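PDB 4OGD: succinate-semialdehyde dehydrogenase from Streptococcus pyogenes MGAS1882, which catalyses the NADP+-dependent oxidation of succinic semialdehyde to succinate, as a member of the aldehyde dehydrogenase family, and is captured here with NADP+ as its cofactor. Local coordinates for residues A[18-22]-A[23-27]; A[275-278]-A[279-282]; A[442-445]-A[446-449]. One frame throughout, in Å; residues are numbered along the deposited sequence.

Contact 1: residues A[18-22]-A[23-27]; sequences DNMTD and QGLAD
Thr21 OG1 accepts the amide N-H of Gly24 at 3.0 Å, a side-chain bond to the first turn of helix 22-41. The threonine reaches it because its hydroxyl stands between the backbone N and the carbonyl carbon (chi1 63°), with CG2 anti to the carbonyl carbon. Two main-chain bonds follow: Leu25 N donates to Thr21 O at 2.9 Å, and Ala26 N to Asp22 O, also at 2.9 Å. Thr21 is thus the N-cap residue, gripping the helix start through both its hydroxyl and its carbonyl. It ends the loop that leads from strand 12-16 into the helix.

Among the apolar contacts, Met20 lies across the beginning of the helix. Its chain runs out extended and then bends at chi3 (-87°), which leaves SD 3.7 Å from Leu25 CA and 3.9 Å from Leu25 CB, while Met20 CG lies 4.0 Å from Gly24 C. Leu184 touches both Met20 and Leu25, and Leu25 also packs on Val194 of helix 188-196.

Further polar bonds form at the surface and to that neighbouring helix. Gln23 NE2 donates to Asp27 OD1 at 2.8 Å, one turn on; the acceptor lies in the plane of the glutamine amide, but the bond comes from above the carboxylate plane. Gln190 NE2 bonds to both Asp22 OD1 and the Met20 carbonyl, fastening the cap to helix 188-196.

Contact 2: residues A[275-278]-A[279-282]; sequences DYDR and FKEL
Tyr276 CG stands anti to the backbone N (chi1 175°), which swings the phenol along the helix toward its next turn, while Lys280 CG is anti to its own carbonyl carbon and the lysine chain bends at chi3 (-50°). The two side chains meet as an i, i+4 pair. Lys280 CG sits over one face of the Tyr276 ring in a CH-pi contact, 4.0 Å from the centroid and 19° off the ring normal, displaced toward the rim. The chain then passes obliquely across the phenol end, with Lys280 CD 3.5 Å from Tyr276 CZ and 3.4 Å from Tyr276 OH.

Beyond the ring a single water joins the polar ends: it lies in the ring plane, 2.8 Å from Tyr276 OH, and accepts from Lys280 NZ at 2.7 Å. Asp277 runs alongside the lysine, pointing the same way, its OD1 4.1 Å from Lys280 NZ, too far for a salt bridge.

Underneath are the first two turns of helix 276-288, carried by four successive i to i+4 backbone bonds, from Phe279 N to Asp275 O through Leu282 N to Arg278 O. Phe279 turns inward to meet Phe269 and Ile368, placing the helix against the beta-sheet that contains strands 268-272 and 365-371; Arg278 makes a cation-pi contact with Trp244 of helix 244-256.

The lysine therefore uses its methylenes on the aromatic face and its ammonium on water, and Asp277 probably adds a modest electrostatic attraction to that ammonium without a direct bond.

Contact 3: residues A[442-445]-A[446-449]; sequences GFTS and FVNE
Phe443 O touches Val447 CG1 at 3.4 Å, where the loop after strand 433-434 doubles back into strand 448-455 through a type I beta turn, Thr444 to Val447. A water accepts from Phe446 N at 3.0 Å and lies 3.2 Å from Phe443 O, to which it can donate, though other acceptors compete for its protons. The Phe443 ring packs on Phe102 and on Pro144 and Ile147 of helix 136-148.

Thr444 supplies the carbonyl that closes the turn: Val447 N donates to Thr444 O at 3.2 Å along a straight N-H line (170°), but approaches from above the carbonyl plane. A second water also donates to Thr444 O, and donates another hydrogen bond to Glu449 OE1 at 3.1 Å, so the carbonyl accepts two bonds. In the strand beyond, Asn448 ND2 and Glu449 O bond to Thr409 O and Arg436 NE of the second subunit, which places this turn beside the subunit interface. On the side-chain level Thr444 and Val447 pass at an angle, Thr444 CB lying 3.7 Å from Val447 CG2. With Val447 CG1 anti to the carbonyl carbon (chi1 -48°), CG2 is left between the backbone N and the carbonyl carbon, close to Thr444 O.

Ser445 comes next, its carbonyl bonded to Lys225 NZ. Ser445 CB makes an off-centre CH-pi contact with the Phe446 ring, 4.2 Å from its centroid and 29° off the ring normal.

In the fold
All three contacts are local and follow one another along the chain, none nesting in or crossing another. From the N terminus, contact 1 comes first, at the passage from strand 12-16 into helix 22-41, which it anchors beside helix 188-196. Contact 2 forms the first two turns of helix 276-288, against the seven-stranded sheet, on the opposite side of the chain's centre from both other contacts; its centre lies 56 Å from that of contact 1. Contact 3 closes the tight turn into strand 448-455, which pairs with 113-120 in the three-stranded sheet and reaches the second subunit. Its nearest atoms are about 17 Å from contact 1 and about 32 Å from contact 2.

Contact 1: residues A[18-22]-A[23-27]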
loop_
_atom_site.group_PDB
_atom_site.type_symbol
_atom_site.label_atom_id
_atom_site.label_comp_id
_atom_site.label_asym_id
_atom_site.label_seq_id
_atom_site.Cartn_x
_atom_site.Cartn_y
_atom_site.Cartn_z
ATOM N N ASP A 18 -3.023 33.860 -1.157
ATOM C CA ASP A 18 -4.469 33.696 -1.209
ATOM C C ASP A 18 -4.832 32.229 -1.306
ATOM O O ASP A 18 -4.126 31.444 -1.942
ATOM C CB ASP A 18 -5.048 34.442 -2.404
ATOM C CG ASP A 18 -4.818 35.933 -2.320
ATOM O OD1 ASP A 18 -5.014 36.505 -1.224
ATOM O OD2 ASP A 18 -4.432 36.526 -3.349
ATOM N N ASN A 19 -5.937 31.860 -0.672
ATOM C CA ASN A 19 -6.416 30.491 -0.757
ATOM C C ASN A 19 -7.038 30.213 -2.118
ATOM O O ASN A 19 -7.611 31.102 -2.751
ATOM C CB ASN A 19 -7.398 30.186 0.376
ATOM C CG ASN A 19 -6.697 29.722 1.638
ATOM O OD1 ASN A 19 -5.941 30.478 2.248
ATOM N ND2 ASN A 19 -6.940 28.472 2.034
ATOM N N MET A 20 -6.888 28.977 -2.577
ATOM C CA MET A 20 -7.508 28.519 -3.814
ATOM C C MET A 20 -9.017 28.340 -3.636
ATOM O O MET A 20 -9.475 27.796 -2.633
ATOM C CB MET A 20 -6.861 27.196 -4.238
ATOM C CG MET A 20 -7.399 26.599 -5.524
ATOM S SD MET A 20 -6.474 25.120 -6.000
ATOM C CE MET A 20 -5.122 25.812 -6.950
ATOM N N THR A 21 -9.797 28.808 -4.605
ATOM C CA THR A 21 -11.248 28.659 -4.531
ATOM C C THR A 21 -11.667 27.248 -4.924
ATOM O O THR A 21 -10.886 26.507 -5.530
ATOM C CB THR A 21 -11.961 29.661 -5.449
ATOM O OG1 THR A 21 -11.595 29.404 -6.810
ATOM C CG2 THR A 21 -11.580 31.085 -5.072
ATOM N N ASP A 22 -12.894 26.873 -4.568
ATOM C CA ASP A 22 -13.438 25.588 -4.985
ATOM C C ASP A 22 -13.405 25.422 -6.501
ATOM O O ASP A 22 -13.033 24.357 -6.995
ATOM C CB ASP A 22 -14.860 25.391 -4.457
ATOM C CG ASP A 22 -14.900 25.200 -2.957
ATOM O OD1 ASP A 22 -13.913 24.685 -2.396
ATOM O OD2 ASP A 22 -15.923 25.563 -2.340
ATOM N N GLN A 23 -13.770 26.467 -7.245
ATOM C CA GLN A 23 -13.723 26.366 -8.701
ATOM C C GLN A 23 -12.293 26.246 -9.226
ATOM O O GLN A 23 -12.032 25.464 -10.139
ATOM C CB GLN A 23 -14.429 27.540 -9.386
ATOM C CG GLN A 23 -14.546 27.330 -10.892
ATOM C CD GLN A 23 -15.388 26.108 -11.232
ATOM O OE1 GLN A 23 -16.506 25.961 -10.735
ATOM N NE2 GLN A 23 -14.852 25.220 -12.067
ATOM N N GLY A 24 -11.373 27.010 -8.645
ATOM C CA GLY A 24 -9.968 26.911 -9.003
ATOM C C GLY A 24 -9.472 25.488 -8.802
ATOM O O GLY A 24 -8.764 24.936 -9.643
ATOM N N LEU A 25 -9.878 24.884 -7.692
ATOM C CA LEU A 25 -9.479 23.514 -7.377
ATOM C C LEU A 25 -10.058 22.512 -8.377
ATOM O O LEU A 25 -9.351 21.617 -8.860
ATOM C CB LEU A 25 -9.893 23.169 -5.944
ATOM C CG LEU A 25 -9.606 21.750 -5.462
ATOM C CD1 LEU A 25 -8.116 21.425 -5.560
ATOM C CD2 LEU A 25 -10.110 21.586 -4.031
ATOM N N ALA A 26 -11.340 22.660 -8.700
ATOM C CA ALA A 26 -11.954 21.796 -9.702
ATOM C C ALA A 26 -11.223 21.920 -11.036
ATOM O O ALA A 26 -10.939 20.918 -11.699
ATOM C CB ALA A 26 -13.442 22.120 -9.869
ATOM N N ASP A 27 -10.913 23.153 -11.424
ATOM C CA ASP A 27 -10.202 23.387 -12.677
ATOM C C ASP A 27 -8.837 22.689 -12.697
ATOM O O ASP A 27 -8.459 22.079 -13.703
ATOM C CB ASP A 27 -10.068 24.886 -12.958
ATOM C CG ASP A 27 -11.409 25.550 -13.227
ATOM O OD1 ASP A 27 -12.400 24.829 -13.464
ATOM O OD2 ASP A 27 -11.468 26.797 -13.212
#

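Contact 2: residues A[275-278]-A[279-282]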
loop_
_atom_site.group_PDB
_atom_site.type_symbol
_atom_site.label_atom_id
_atom_site.label_comp_id
_atom_site.label_asym_id
_atom_site.label_seq_id
_atom_site.Cartn_x
_atom_site.Cartn_y
_atom_site.Cartn_z
ATOM N N ASP A 275 29.489 2.358 29.837
ATOM C CA ASP A 275 29.815 3.508 28.997
ATOM C C ASP A 275 28.963 4.733 29.308
ATOM O O ASP A 275 29.121 5.787 28.680
ATOM C CB ASP A 275 29.608 3.147 27.523
ATOM C CG ASP A 275 30.519 2.032 27.054
ATOM O OD1 ASP A 275 31.702 1.989 27.464
ATOM O OD2 ASP A 275 30.047 1.187 26.265
ATOM N N TYR A 276 28.056 4.602 30.268
ATOM C CA TYR A 276 27.036 5.629 30.475
ATOM C C TYR A 276 27.587 6.997 30.891
ATOM O O TYR A 276 27.255 8.016 30.279
ATOM C CB TYR A 276 25.988 5.133 31.475
ATOM C CG TYR A 276 24.961 6.163 31.859
ATOM C CD1 TYR A 276 23.879 6.440 31.025
ATOM C CD2 TYR A 276 25.062 6.858 33.058
ATOM C CE1 TYR A 276 22.934 7.375 31.381
ATOM C CE2 TYR A 276 24.125 7.792 33.418
ATOM C CZ TYR A 276 23.063 8.048 32.578
ATOM O OH TYR A 276 22.126 8.986 32.945
ATOM N N ASP A 277 28.418 7.036 31.931
ATOM C CA ASP A 277 28.983 8.309 32.363
ATOM C C ASP A 277 29.832 8.945 31.263
ATOM O O ASP A 277 29.775 10.156 31.036
ATOM C CB ASP A 277 29.813 8.134 33.639
ATOM C CG ASP A 277 28.957 7.969 34.874
ATOM O OD1 ASP A 277 27.741 8.237 34.812
ATOM O OD2 ASP A 277 29.514 7.585 35.922
ATOM N N ARG A 278 30.603 8.115 30.572
ATOM C CA ARG A 278 31.445 8.566 29.472
ATOM C C ARG A 278 30.611 9.177 28.350
ATOM O O ARG A 278 30.959 10.226 27.806
ATOM C CB ARG A 278 32.284 7.401 28.945
ATOM C CG ARG A 278 33.248 7.772 27.841
ATOM C CD ARG A 278 33.907 6.537 27.285
ATOM N NE ARG A 278 34.901 6.862 26.277
ATOM C CZ ARG A 278 35.614 5.956 25.622
ATOM N NH1 ARG A 278 35.436 4.667 25.871
ATOM N NH2 ARG A 278 36.497 6.341 24.718
ATOM N N PHE A 279 29.490 8.542 28.015
ATOM C CA PHE A 279 28.638 9.101 26.974
ATOM C C PHE A 279 27.910 10.379 27.405
ATOM O O PHE A 279 27.728 11.293 26.595
ATOM C CB PHE A 279 27.639 8.069 26.447
ATOM C CG PHE A 279 26.892 8.546 25.243
ATOM C CD1 PHE A 279 27.517 8.584 24.006
ATOM C CD2 PHE A 279 25.584 8.999 25.351
ATOM C CE1 PHE A 279 26.847 9.050 22.893
ATOM C CE2 PHE A 279 24.907 9.467 24.237
ATOM C CZ PHE A 279 25.543 9.487 23.008
ATOM N N LYS A 280 27.483 10.450 28.665
ATOM C CA LYS A 280 26.859 11.669 29.173
ATOM C C LYS A 280 27.814 12.828 28.971
ATOM O O LYS A 280 27.433 13.890 28.476
ATOM C CB LYS A 280 26.523 11.565 30.663
ATOM C CG LYS A 280 25.274 10.762 30.990
ATOM C CD LYS A 280 24.693 11.180 32.343
ATOM C CE LYS A 280 25.766 11.204 33.426
ATOM N NZ LYS A 280 25.182 11.386 34.787
ATOM N N GLU A 281 29.071 12.608 29.337
ATOM C CA GLU A 281 30.081 13.651 29.184
ATOM C C GLU A 281 30.378 13.998 27.728
ATOM O O GLU A 281 30.557 15.171 27.383
ATOM C CB GLU A 281 31.360 13.251 29.912
ATOM C CG GLU A 281 31.284 13.548 31.389
ATOM C CD GLU A 281 30.747 14.945 31.646
ATOM O OE1 GLU A 281 29.721 15.069 32.352
ATOM O OE2 GLU A 281 31.344 15.918 31.128
ATOM N N LEU A 282 30.432 12.979 26.877
ATOM C CA LEU A 282 30.709 13.196 25.465
ATOM C C LEU A 282 29.584 13.968 24.783
ATOM O O LEU A 282 29.838 14.930 24.054
ATOM C CB LEU A 282 30.950 11.868 24.748
ATOM C CG LEU A 282 31.264 11.985 23.258
ATOM C CD1 LEU A 282 32.532 12.797 23.062
ATOM C CD2 LEU A 282 31.421 10.614 22.639
HETATM O O HOH W 1 22.763 10.292 35.313
#

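Contact 3: residues A[442-445]-A[446-449]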
loop_
_atom_site.group_PDB
_atom_site.type_symbol
_atom_site.label_atom_id
_atom_site.label_comp_id
_atom_site.label_asym_id
_atom_site.label_seq_id
_atom_site.Cartn_x
_atom_site.Cartn_y
_atom_site.Cartn_z
ATOM N N GLY A 442 10.590 2.947 -4.496
ATOM C CA GLY A 442 9.805 4.171 -4.480
ATOM C C GLY A 442 9.278 4.591 -5.845
ATOM O O GLY A 442 8.692 5.670 -5.983
ATOM N N PHE A 443 9.485 3.752 -6.856
ATOM C CA PHE A 443 8.981 4.050 -8.189
ATOM C C PHE A 443 7.583 3.470 -8.430
ATOM O O PHE A 443 6.810 4.023 -9.214
ATOM C CB PHE A 443 9.957 3.541 -9.261
ATOM C CG PHE A 443 9.592 3.951 -10.653
ATOM C CD1 PHE A 443 9.843 5.242 -11.087
ATOM C CD2 PHE A 443 8.991 3.051 -11.518
ATOM C CE1 PHE A 443 9.507 5.635 -12.361
ATOM C CE2 PHE A 443 8.644 3.433 -12.805
ATOM C CZ PHE A 443 8.904 4.730 -13.224
ATOM N N THR A 444 7.250 2.365 -7.766
ATOM C CA THR A 444 6.040 1.622 -8.138
ATOM C C THR A 444 4.812 1.856 -7.263
ATOM O O THR A 444 3.781 1.223 -7.478
ATOM C CB THR A 444 6.312 0.119 -8.201
ATOM O OG1 THR A 444 6.931 -0.287 -6.980
ATOM C CG2 THR A 444 7.228 -0.213 -9.379
ATOM N N SER A 445 4.902 2.771 -6.303
ATOM C CA SER A 445 3.826 2.934 -5.327
ATOM C C SER A 445 2.472 3.198 -5.962
ATOM O O SER A 445 1.465 2.640 -5.521
ATOM C CB SER A 445 4.144 4.059 -4.350
ATOM O OG SER A 445 5.317 3.752 -3.628
ATOM N N PHE A 446 2.450 4.038 -6.993
ATOM C CA PHE A 446 1.194 4.380 -7.653
ATOM C C PHE A 446 1.181 4.001 -9.127
ATOM O O PHE A 446 0.558 4.670 -9.967
ATOM C CB PHE A 446 0.845 5.850 -7.401
ATOM C CG PHE A 446 0.772 6.192 -5.939
ATOM C CD1 PHE A 446 -0.324 5.799 -5.180
ATOM C CD2 PHE A 446 1.816 6.860 -5.315
ATOM C CE1 PHE A 446 -0.396 6.095 -3.840
ATOM C CE2 PHE A 446 1.759 7.161 -3.960
ATOM C CZ PHE A 446 0.651 6.774 -3.217
ATOM N N VAL A 447 1.864 2.902 -9.435
ATOM C CA VAL A 447 1.802 2.347 -10.781
ATOM C C VAL A 447 0.854 1.165 -10.812
ATOM O O VAL A 447 0.699 0.441 -9.819
ATOM C CB VAL A 447 3.186 1.912 -11.327
ATOM C CG1 VAL A 447 4.231 3.000 -11.104
ATOM C CG2 VAL A 447 3.621 0.596 -10.733
ATOM N N ASN A 448 0.207 0.994 -11.957
ATOM C CA ASN A 448 -0.638 -0.152 -12.211
ATOM C C ASN A 448 0.267 -1.229 -12.769
ATOM O O ASN A 448 0.777 -1.114 -13.891
ATOM C CB ASN A 448 -1.724 0.229 -13.230
ATOM C CG ASN A 448 -2.488 -0.969 -13.763
ATOM O OD1 ASN A 448 -2.373 -2.078 -13.239
ATOM N ND2 ASN A 448 -3.284 -0.746 -14.814
ATOM N N GLU A 449 0.485 -2.259 -11.970
ATOM C CA GLU A 449 1.201 -3.442 -12.432
ATOM C C GLU A 449 0.173 -4.276 -13.182
ATOM O O GLU A 449 -0.650 -4.966 -12.587
ATOM C CB GLU A 449 1.833 -4.184 -11.252
ATOM C CG GLU A 449 2.978 -3.382 -10.610
ATOM C CD GLU A 449 3.084 -3.555 -9.103
ATOM O OE1 GLU A 449 2.046 -3.496 -8.408
ATOM O OE2 GLU A 449 4.216 -3.741 -8.597
HETATM O O HOH W 2 4.263 5.876 -8.446
HETATM O O HOH W 3 2.293 -0.951 -6.593
#